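Side-chain contacts in fibrillarin-like rRNA/tRNA 2'-O-methyltransferase (Methanocaldococcus jannaschii, PDB 1FBN), which probably methylates the ribose 2'-hydroxyl of target nucleotides in rRNA and tRNA, using S-adenosyl-L-methionine as methyl donor and a guide RNA to choose the site: residues E195-L200 / F205-E210; K65-M70 / M222-W227; R181-T186 / K190-E195. One frame throughout, in Å; residues are numbered along the deposited sequence.

Contact 1 of 3, residues E195-L200 / F205-E210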
loop_
_atom_site.group_PDB
_atom_site.type_symbol
_atom_site.label_atom_id
_atom_site.label_comp_id
_atom_site.label_asym_id
_atom_site.label_seq_id
_atom_site.Cartn_x
_atom_site.Cartn_y
_atom_site.Cartn_z
ATOM N N GLU A 195 -7.379 -19.647 -5.715
ATOM C CA GLU A 195 -6.329 -20.453 -5.102
ATOM C C GLU A 195 -5.432 -19.624 -4.186
ATOM O O GLU A 195 -4.994 -20.108 -3.146
ATOM C CB GLU A 195 -5.500 -21.153 -6.181
ATOM C CG GLU A 195 -6.299 -22.175 -6.988
ATOM C CD GLU A 195 -5.534 -22.764 -8.165
ATOM O OE1 GLU A 195 -4.442 -22.261 -8.506
ATOM O OE2 GLU A 195 -6.037 -23.739 -8.760
ATOM N N GLN A 196 -5.160 -18.379 -4.574
ATOM C CA GLN A 196 -4.337 -17.487 -3.760
ATOM C C GLN A 196 -5.058 -17.156 -2.462
ATOM O O GLN A 196 -4.447 -17.141 -1.397
ATOM C CB GLN A 196 -4.003 -16.202 -4.523
ATOM C CG GLN A 196 -2.991 -16.402 -5.627
ATOM C CD GLN A 196 -1.678 -16.963 -5.110
ATOM O OE1 GLN A 196 -0.961 -16.301 -4.360
ATOM N NE2 GLN A 196 -1.357 -18.188 -5.509
ATOM N N LYS A 197 -6.359 -16.895 -2.560
ATOM C CA LYS A 197 -7.180 -16.590 -1.393
ATOM C C LYS A 197 -7.110 -17.763 -0.408
ATOM O O LYS A 197 -6.949 -17.563 0.795
ATOM C CB LYS A 197 -8.628 -16.334 -1.825
ATOM C CG LYS A 197 -9.570 -15.952 -0.696
ATOM C CD LYS A 197 -10.973 -15.672 -1.214
ATOM C CE LYS A 197 -11.942 -15.454 -0.061
ATOM N NZ LYS A 197 -13.336 -15.185 -0.518
ATOM N N GLU A 198 -7.177 -18.984 -0.935
ATOM C CA GLU A 198 -7.100 -20.192 -0.112
ATOM C C GLU A 198 -5.741 -20.312 0.576
ATOM O O GLU A 198 -5.669 -20.680 1.747
ATOM C CB GLU A 198 -7.362 -21.444 -0.959
ATOM C CG GLU A 198 -8.765 -21.505 -1.552
ATOM C CD GLU A 198 -8.964 -22.666 -2.519
ATOM O OE1 GLU A 198 -7.998 -23.061 -3.213
ATOM O OE2 GLU A 198 -10.104 -23.173 -2.596
ATOM N N ILE A 199 -4.670 -20.008 -0.155
ATOM C CA ILE A 199 -3.315 -20.067 0.398
ATOM C C ILE A 199 -3.174 -19.087 1.564
ATOM O O ILE A 199 -2.626 -19.434 2.611
ATOM C CB ILE A 199 -2.239 -19.752 -0.679
ATOM C CG1 ILE A 199 -2.165 -20.900 -1.688
ATOM C CG2 ILE A 199 -0.875 -19.508 -0.029
ATOM C CD1 ILE A 199 -1.175 -20.672 -2.813
ATOM N N LEU A 200 -3.683 -17.870 1.380
ATOM C CA LEU A 200 -3.619 -16.851 2.421
ATOM C C LEU A 200 -4.425 -17.261 3.650
ATOM O O LEU A 200 -3.964 -17.094 4.780
ATOM C CB LEU A 200 -4.121 -15.504 1.894
ATOM C CG LEU A 200 -3.238 -14.829 0.839
ATOM C CD1 LEU A 200 -3.927 -13.588 0.311
ATOM C CD2 LEU A 200 -1.878 -14.489 1.434
ATOM N N PHE A 205 -4.725 -15.932 7.545
ATOM C CA PHE A 205 -5.495 -14.720 7.281
ATOM C C PHE A 205 -6.987 -14.972 7.107
ATOM O O PHE A 205 -7.395 -16.019 6.613
ATOM C CB PHE A 205 -4.995 -14.033 6.003
ATOM C CG PHE A 205 -3.728 -13.256 6.181
ATOM C CD1 PHE A 205 -3.748 -12.005 6.792
ATOM C CD2 PHE A 205 -2.520 -13.756 5.705
ATOM C CE1 PHE A 205 -2.583 -11.260 6.928
ATOM C CE2 PHE A 205 -1.343 -13.019 5.833
ATOM C CZ PHE A 205 -1.376 -11.766 6.446
ATOM N N LYS A 206 -7.791 -14.005 7.531
ATOM C CA LYS A 206 -9.239 -14.058 7.355
ATOM C C LYS A 206 -9.463 -12.911 6.373
ATOM O O LYS A 206 -9.227 -11.751 6.708
ATOM C CB LYS A 206 -9.982 -13.798 8.670
ATOM C CG LYS A 206 -11.505 -13.822 8.531
ATOM C CD LYS A 206 -12.205 -13.672 9.881
ATOM C CE LYS A 206 -13.707 -13.441 9.731
ATOM N NZ LYS A 206 -14.427 -14.637 9.193
ATOM N N ILE A 207 -9.842 -13.248 5.144
ATOM C CA ILE A 207 -10.049 -12.238 4.106
ATOM C C ILE A 207 -11.277 -11.367 4.366
ATOM O O ILE A 207 -12.407 -11.865 4.392
ATOM C CB ILE A 207 -10.133 -12.886 2.703
ATOM C CG1 ILE A 207 -8.886 -13.749 2.440
ATOM C CG2 ILE A 207 -10.301 -11.810 1.632
ATOM C CD1 ILE A 207 -7.552 -13.007 2.508
ATOM N N VAL A 208 -11.041 -10.067 4.559
ATOM C CA VAL A 208 -12.111 -9.110 4.845
ATOM C C VAL A 208 -12.447 -8.141 3.715
ATOM O O VAL A 208 -13.439 -7.419 3.795
ATOM C CB VAL A 208 -11.845 -8.310 6.159
ATOM C CG1 VAL A 208 -11.830 -9.262 7.353
ATOM C CG2 VAL A 208 -10.538 -7.531 6.072
ATOM N N ASP A 209 -11.614 -8.111 2.677
ATOM C CA ASP A 209 -11.858 -7.247 1.522
ATOM C C ASP A 209 -11.131 -7.802 0.306
ATOM O O ASP A 209 -10.110 -8.489 0.426
ATOM C CB ASP A 209 -11.423 -5.802 1.794
ATOM C CG ASP A 209 -12.269 -4.774 1.035
ATOM O OD1 ASP A 209 -12.824 -5.102 -0.036
ATOM O OD2 ASP A 209 -12.387 -3.627 1.510
ATOM N N GLU A 210 -11.690 -7.520 -0.865
ATOM C CA GLU A 210 -11.141 -7.980 -2.133
ATOM C C GLU A 210 -11.604 -6.983 -3.190
ATOM O O GLU A 210 -12.805 -6.818 -3.414
ATOM C CB GLU A 210 -11.666 -9.381 -2.442
ATOM C CG GLU A 210 -11.020 -10.048 -3.639
ATOM C CD GLU A 210 -11.567 -11.444 -3.910
ATOM O OE1 GLU A 210 -11.861 -12.179 -2.939
ATOM O OE2 GLU A 210 -11.692 -11.807 -5.099
HETATM O O HOH W 1 -13.573 -12.062 -0.687
#
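A single water joins Lys197 to Glu210, whose charged ends stop just short of a direct salt bridge: NZ of Lys197 lies 4.1 Å from OE1 of Glu210. The water accepts from Lys197 NZ at 3.1 Å and donates to Glu210 OE1, so the opposite charges are linked through it. With CG anti to the backbone N (chi1 -178°) and every later torsion extended, the lysine reaches straight from the helix over to the strand. On the way its methylene chain runs obliquely over Ile207, Lys197 CG meeting Ile207 CG1 at 3.9 Å, and it crosses the side chain of Glu210 at about a right angle.

Deeper in, Leu200 spreads its two methyls: CD1 lies 4.3 Å from CD1 of Ile207, and CD2 turns to CD2 of Phe205 at 4.4 Å. Both Leu200 and Phe205 also touch Leu160 of helix 156-167. Where the chain turns, Phe205 N donates to Leu200 O at 3.1 Å, and the same oxygen sits in the plane of the Phe205 ring, at its edge. The short axes of 195-200 and 205-210 approach to 8.5 Å, their N-to-C directions 132° apart. Helix 189-203 thus turns back through a short connection into 205-212, the antiparallel edge strand of a Rossmann-like methyltransferase sheet, with a classic beta bulge where Val208 and Asp209 face Val224.

Contact 2 of 3, residues K65-M70 / M222-W227; sequences KGLKVM and MFVGIW
Val224 meets Leu67 and Val69 where the loop that follows helix 58-64 packs on strand 220-227 of the Rossmann-like methyltransferase sheet. The loop starts from a Schellman motif: Gly66, at positive phi, is its C-prime residue, with Leu67 N bonded back to Ala62 O and Gly66 N to Ile63 O. That turn sends the chain out of the helix and across the sheet.

The apolar contacts are methyl against methyl, and the two branches of Val224 divide the work. Its CG2 takes CD1 of Leu67 at 3.9 Å, the two side chains crossing at about a right angle, while its CG1 takes CG1 of Val69 at 4.1 Å on a more slanting approach. In Leu67, CG stands beside the carbonyl carbon (chi1 -178°), and the bend at chi2 (69°) turns CD1 to the valine. Cut back to an alanine, Val224 would lose both methyls, and Leu67 CD1 and Val69 CG1 would probably be left facing a gap on the strand. Around this trio, Leu67 also touches Asp209 and Val211 of strand 205-212, and Val69 lies on Tyr173 of strand 172-179.

Polar links to the sheet run through the neighbouring strand. Lys68 N and Val69 N both donate to Asp209 OD2, so one carboxylate oxygen holds two successive amides of the loop, and Lys65 NZ reaches Asp212 O. The carbonyl of Val69 is different: it is buried by this contact and has no hydrogen-bonding partner in the model. Its neighbours across the contact are the methyls of Val224, with CG2 of Val224 4.1 Å from Val69 O.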
loop_
_atom_site.group_PDB
_atom_site.type_symbol
_atom_site.label_atom_id
_atom_site.label_comp_id
_atom_site.label_asym_id
_atom_site.label_seq_id
_atom_site.Cartn_x
_atom_site.Cartn_y
_atom_site.Cartn_z
ATOM N N LYS A 65 -11.731 2.053 -6.583
ATOM C CA LYS A 65 -12.585 0.941 -6.990
ATOM C C LYS A 65 -13.458 0.327 -5.893
ATOM O O LYS A 65 -14.032 -0.750 -6.091
ATOM C CB LYS A 65 -11.758 -0.150 -7.678
ATOM C CG LYS A 65 -11.190 0.247 -9.041
ATOM C CD LYS A 65 -12.283 0.657 -10.031
ATOM C CE LYS A 65 -13.348 -0.431 -10.211
ATOM N NZ LYS A 65 -12.800 -1.753 -10.630
ATOM N N GLY A 66 -13.512 0.968 -4.726
ATOM C CA GLY A 66 -14.372 0.468 -3.661
ATOM C C GLY A 66 -13.839 -0.200 -2.404
ATOM O O GLY A 66 -14.607 -0.863 -1.707
ATOM N N LEU A 67 -12.557 -0.042 -2.094
ATOM C CA LEU A 67 -11.993 -0.638 -0.882
ATOM C C LEU A 67 -12.774 -0.100 0.318
ATOM O O LEU A 67 -12.978 1.111 0.434
ATOM C CB LEU A 67 -10.517 -0.250 -0.739
ATOM C CG LEU A 67 -9.763 -0.825 0.460
ATOM C CD1 LEU A 67 -9.576 -2.317 0.274
ATOM C CD2 LEU A 67 -8.415 -0.154 0.612
ATOM N N LYS A 68 -13.234 -1.001 1.189
ATOM C CA LYS A 68 -13.998 -0.610 2.381
ATOM C C LYS A 68 -13.198 -0.747 3.677
ATOM O O LYS A 68 -13.481 -0.064 4.665
ATOM C CB LYS A 68 -15.295 -1.424 2.491
ATOM C CG LYS A 68 -16.221 -1.301 1.290
ATOM C CD LYS A 68 -16.642 0.135 1.047
ATOM C CE LYS A 68 -17.426 0.246 -0.242
ATOM N NZ LYS A 68 -17.695 1.658 -0.598
ATOM N N VAL A 69 -12.217 -1.646 3.677
ATOM C CA VAL A 69 -11.378 -1.869 4.850
ATOM C C VAL A 69 -9.985 -1.284 4.609
ATOM O O VAL A 69 -9.203 -1.826 3.827
ATOM C CB VAL A 69 -11.233 -3.384 5.172
ATOM C CG1 VAL A 69 -10.477 -3.579 6.482
ATOM C CG2 VAL A 69 -12.599 -4.047 5.238
HETATM N N MSE A 70 -9.705 -0.147 5.240
HETATM C CA MSE A 70 -8.399 0.502 5.124
HETATM C C MSE A 70 -7.838 0.600 6.540
HETATM O O MSE A 70 -8.173 1.516 7.294
HETATM C CB MSE A 70 -8.529 1.888 4.481
HETATM C CG MSE A 70 -7.230 2.688 4.453
HETATM SE SE MSE A 70 -5.856 1.805 3.701
HETATM C CE MSE A 70 -4.823 3.186 3.252
HETATM N N MSE A 222 -6.647 -6.568 -5.083
HETATM C CA MSE A 222 -6.112 -6.191 -3.778
HETATM C C MSE A 222 -6.848 -6.998 -2.706
HETATM O O MSE A 222 -8.073 -6.926 -2.590
HETATM C CB MSE A 222 -6.304 -4.685 -3.527
HETATM C CG MSE A 222 -5.804 -4.166 -2.173
HETATM SE SE MSE A 222 -4.000 -4.127 -1.976
HETATM C CE MSE A 222 -3.639 -2.571 -2.699
ATOM N N PHE A 223 -6.105 -7.813 -1.970
ATOM C CA PHE A 223 -6.676 -8.608 -0.891
ATOM C C PHE A 223 -6.324 -7.956 0.444
ATOM O O PHE A 223 -5.237 -7.396 0.607
ATOM C CB PHE A 223 -6.118 -10.042 -0.898
ATOM C CG PHE A 223 -6.648 -10.906 -2.009
ATOM C CD1 PHE A 223 -7.846 -11.602 -1.855
ATOM C CD2 PHE A 223 -5.942 -11.041 -3.201
ATOM C CE1 PHE A 223 -8.334 -12.422 -2.872
ATOM C CE2 PHE A 223 -6.421 -11.860 -4.226
ATOM C CZ PHE A 223 -7.619 -12.551 -4.061
ATOM N N VAL A 224 -7.275 -7.985 1.372
ATOM C CA VAL A 224 -7.065 -7.450 2.710
ATOM C C VAL A 224 -7.534 -8.532 3.676
ATOM O O VAL A 224 -8.623 -9.090 3.518
ATOM C CB VAL A 224 -7.858 -6.149 2.962
ATOM C CG1 VAL A 224 -7.624 -5.666 4.385
ATOM C CG2 VAL A 224 -7.443 -5.064 1.971
ATOM N N GLY A 225 -6.690 -8.864 4.645
ATOM C CA GLY A 225 -7.051 -9.885 5.609
ATOM C C GLY A 225 -6.539 -9.586 7.001
ATOM O O GLY A 225 -5.544 -8.875 7.163
ATOM N N ILE A 226 -7.257 -10.080 8.007
ATOM C CA ILE A 226 -6.857 -9.892 9.401
ATOM C C ILE A 226 -6.007 -11.088 9.804
ATOM O O ILE A 226 -6.380 -12.235 9.548
ATOM C CB ILE A 226 -8.069 -9.798 10.355
ATOM C CG1 ILE A 226 -8.971 -8.642 9.941
ATOM C CG2 ILE A 226 -7.596 -9.582 11.790
ATOM C CD1 ILE A 226 -10.038 -8.284 10.968
ATOM N N TRP A 227 -4.854 -10.810 10.405
ATOM C CA TRP A 227 -3.934 -11.851 10.840
ATOM C C TRP A 227 -4.402 -12.503 12.135
ATOM O O TRP A 227 -4.351 -11.893 13.202
ATOM C CB TRP A 227 -2.540 -11.260 11.026
ATOM C CG TRP A 227 -1.495 -12.252 11.440
ATOM C CD1 TRP A 227 -0.750 -12.221 12.583
ATOM C CD2 TRP A 227 -1.047 -13.399 10.700
ATOM N NE1 TRP A 227 0.138 -13.272 12.600
ATOM C CE2 TRP A 227 -0.023 -14.010 11.457
ATOM C CE3 TRP A 227 -1.409 -13.966 9.468
ATOM C CZ2 TRP A 227 0.645 -15.162 11.024
ATOM C CZ3 TRP A 227 -0.743 -15.110 9.038
ATOM C CH2 TRP A 227 0.272 -15.694 9.816
#

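Contact 3 of 3, residues R181-T186 / K190-E195; sequences RSIDVT and KEIFKE
Ile192 points its CD1 methyl into a corner made by Arg181 and Asp184. The arginine side chain crosses it at about a right angle, and NH2 of Arg181 comes obliquely to within 3.4 Å of CD1 of Ile192. Beside it, Asp184 offers its CB at 3.8 Å from that same Ile192 CD1. Ile183 slides past Ile192 in the opposite direction, their CG2 methyls meeting at 4.2 Å.

The corner is held by the arginine folding back on its own loop. Bends at chi2 (-84°) and chi3 (74°) let its guanidinium meet Asp184 O side-on with two nitrogens. NE of Arg181 donates at 2.8 Å to Asp184 O, in the carbonyl plane on a lone pair; NH2 comes from above that plane, 48° out of it, at 2.7 Å from the same Asp184 O. The oxygen lies in the guanidinium plane, and Val185 C lies over one face of the group, toward its rim. NH2 also donates to Lys187 O, a further restraint on the group's rotation. In the same loop, Asp184 OD1 accepts from Thr186 N at 2.8 Å, nearly along its C-O axis, forming an Asx turn, and also from Lys187 N.

The loop thus lies along one flank of helix 189-203 as the chain arrives from strand 172-179: Ile183 also packs on Ile178 of that strand and on Gln196 one turn beyond Ile192, while Phe193 turns to Val221 and Phe223 of strand 220-227.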
loop_
_atom_site.group_PDB
_atom_site.type_symbol
_atom_site.label_atom_id
_atom_site.label_comp_id
_atom_site.label_asym_id
_atom_site.label_seq_id
_atom_site.Cartn_x
_atom_site.Cartn_y
_atom_site.Cartn_z
ATOM N N ARG A 181 -1.147 -13.066 -13.459
ATOM C CA ARG A 181 -0.183 -13.561 -14.435
ATOM C C ARG A 181 1.247 -13.732 -13.916
ATOM O O ARG A 181 2.065 -14.380 -14.569
ATOM C CB ARG A 181 -0.194 -12.679 -15.681
ATOM C CG ARG A 181 -1.498 -12.713 -16.473
ATOM C CD ARG A 181 -1.565 -13.881 -17.443
ATOM N NE ARG A 181 -1.799 -15.148 -16.766
ATOM C CZ ARG A 181 -2.873 -15.914 -16.950
ATOM N NH1 ARG A 181 -3.828 -15.551 -17.800
ATOM N NH2 ARG A 181 -2.999 -17.039 -16.266
ATOM N N SER A 182 1.558 -13.150 -12.757
ATOM C CA SER A 182 2.899 -13.292 -12.183
ATOM C C SER A 182 3.019 -14.629 -11.443
ATOM O O SER A 182 4.114 -15.047 -11.065
ATOM C CB SER A 182 3.228 -12.131 -11.234
ATOM O OG SER A 182 2.502 -12.212 -10.019
ATOM N N ILE A 183 1.880 -15.291 -11.250
ATOM C CA ILE A 183 1.807 -16.577 -10.565
ATOM C C ILE A 183 1.628 -17.729 -11.554
ATOM O O ILE A 183 2.259 -18.780 -11.421
ATOM C CB ILE A 183 0.649 -16.567 -9.545
ATOM C CG1 ILE A 183 0.986 -15.587 -8.418
ATOM C CG2 ILE A 183 0.378 -17.969 -9.002
ATOM C CD1 ILE A 183 -0.190 -15.171 -7.608
ATOM N N ASP A 184 0.803 -17.507 -12.572
ATOM C CA ASP A 184 0.530 -18.528 -13.575
ATOM C C ASP A 184 0.148 -17.850 -14.892
ATOM O O ASP A 184 -0.642 -16.909 -14.901
ATOM C CB ASP A 184 -0.617 -19.414 -13.080
ATOM C CG ASP A 184 -0.683 -20.745 -13.789
ATOM O OD1 ASP A 184 -1.046 -20.777 -14.981
ATOM O OD2 ASP A 184 -0.397 -21.770 -13.141
ATOM N N VAL A 185 0.722 -18.324 -15.999
ATOM C CA VAL A 185 0.440 -17.756 -17.320
ATOM C C VAL A 185 -0.574 -18.555 -18.148
ATOM O O VAL A 185 -0.922 -18.157 -19.262
ATOM C CB VAL A 185 1.736 -17.595 -18.158
ATOM C CG1 VAL A 185 2.692 -16.630 -17.476
ATOM C CG2 VAL A 185 2.405 -18.947 -18.377
ATOM N N THR A 186 -1.067 -19.659 -17.595
ATOM C CA THR A 186 -2.019 -20.503 -18.307
ATOM C C THR A 186 -3.412 -20.514 -17.686
ATOM O O THR A 186 -4.408 -20.351 -18.392
ATOM C CB THR A 186 -1.512 -21.963 -18.389
ATOM O OG1 THR A 186 -0.160 -21.978 -18.870
ATOM C CG2 THR A 186 -2.390 -22.782 -19.333
ATOM N N LYS A 190 -9.424 -15.887 -12.623
ATOM C CA LYS A 190 -10.465 -16.105 -11.627
ATOM C C LYS A 190 -10.112 -17.306 -10.743
ATOM O O LYS A 190 -10.332 -17.284 -9.530
ATOM C CB LYS A 190 -11.815 -16.313 -12.322
ATOM C CG LYS A 190 -13.018 -16.102 -11.424
ATOM C CD LYS A 190 -14.300 -15.900 -12.228
ATOM C CE LYS A 190 -14.704 -17.157 -12.991
ATOM N NZ LYS A 190 -15.005 -18.301 -12.084
ATOM N N GLU A 191 -9.538 -18.339 -11.355
ATOM C CA GLU A 191 -9.134 -19.539 -10.629
ATOM C C GLU A 191 -7.847 -19.303 -9.839
ATOM O O GLU A 191 -7.675 -19.846 -8.749
ATOM C CB GLU A 191 -8.959 -20.718 -11.588
ATOM C CG GLU A 191 -10.253 -21.167 -12.270
ATOM C CD GLU A 191 -11.377 -21.472 -11.279
ATOM O OE1 GLU A 191 -11.301 -22.504 -10.578
ATOM O OE2 GLU A 191 -12.340 -20.673 -11.200
ATOM N N ILE A 192 -6.953 -18.490 -10.398
ATOM C CA ILE A 192 -5.685 -18.158 -9.747
ATOM C C ILE A 192 -5.964 -17.379 -8.459
ATOM O O ILE A 192 -5.401 -17.684 -7.411
ATOM C CB ILE A 192 -4.782 -17.302 -10.675
ATOM C CG1 ILE A 192 -4.383 -18.110 -11.915
ATOM C CG2 ILE A 192 -3.542 -16.820 -9.928
ATOM C CD1 ILE A 192 -3.716 -17.288 -13.000
ATOM N N PHE A 193 -6.854 -16.393 -8.539
ATOM C CA PHE A 193 -7.200 -15.584 -7.377
ATOM C C PHE A 193 -7.858 -16.425 -6.293
ATOM O O PHE A 193 -7.595 -16.228 -5.106
ATOM C CB PHE A 193 -8.105 -14.414 -7.776
ATOM C CG PHE A 193 -7.394 -13.338 -8.554
ATOM C CD1 PHE A 193 -6.175 -12.829 -8.107
ATOM C CD2 PHE A 193 -7.935 -12.838 -9.734
ATOM C CE1 PHE A 193 -5.505 -11.836 -8.824
ATOM C CE2 PHE A 193 -7.273 -11.842 -10.461
ATOM C CZ PHE A 193 -6.055 -11.343 -10.004
ATOM N N LYS A 194 -8.691 -17.375 -6.712
ATOM C CA LYS A 194 -9.380 -18.272 -5.790
ATOM C C LYS A 194 -8.359 -19.093 -5.004
ATOM O O LYS A 194 -8.442 -19.193 -3.779
ATOM C CB LYS A 194 -10.321 -19.196 -6.564
ATOM C CG LYS A 194 -11.046 -20.221 -5.712
ATOM C CD LYS A 194 -11.992 -21.069 -6.556
ATOM C CE LYS A 194 -12.733 -22.101 -5.710
ATOM N NZ LYS A 194 -11.822 -23.132 -5.142
ATOM N N GLU A 195 -7.379 -19.647 -5.715
ATOM C CA GLU A 195 -6.329 -20.453 -5.102
ATOM C C GLU A 195 -5.432 -19.624 -4.186
ATOM O O GLU A 195 -4.994 -20.108 -3.146
ATOM C CB GLU A 195 -5.500 -21.153 -6.181
ATOM C CG GLU A 195 -6.299 -22.175 -6.988
ATOM C CD GLU A 195 -5.534 -22.764 -8.165
ATOM O OE1 GLU A 195 -4.442 -22.261 -8.506
ATOM O OE2 GLU A 195 -6.037 -23.739 -8.760
#

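In the fold
From the N terminus, the chain leaves helix 58-64 through 65-70, the first half of contact 2, whose partner 222-227 comes only after 151 intervening residues. Contacts 3 and 1 both nest inside that long loop, in series. Contact 3 closes the short connection from strand 172-179 into helix 189-203; contact 1 closes the next, from that helix to edge strand 205-212, and the two share Glu195. Strand 220-227 then pairs between 172-179 and 205-212, with Val208 N bonded to Val224 O, and completes contact 2. Helix 189-203 thus carries one side of both contacts 3 and 1, while neighbouring strands of one sheet join contact 1 to contact 2.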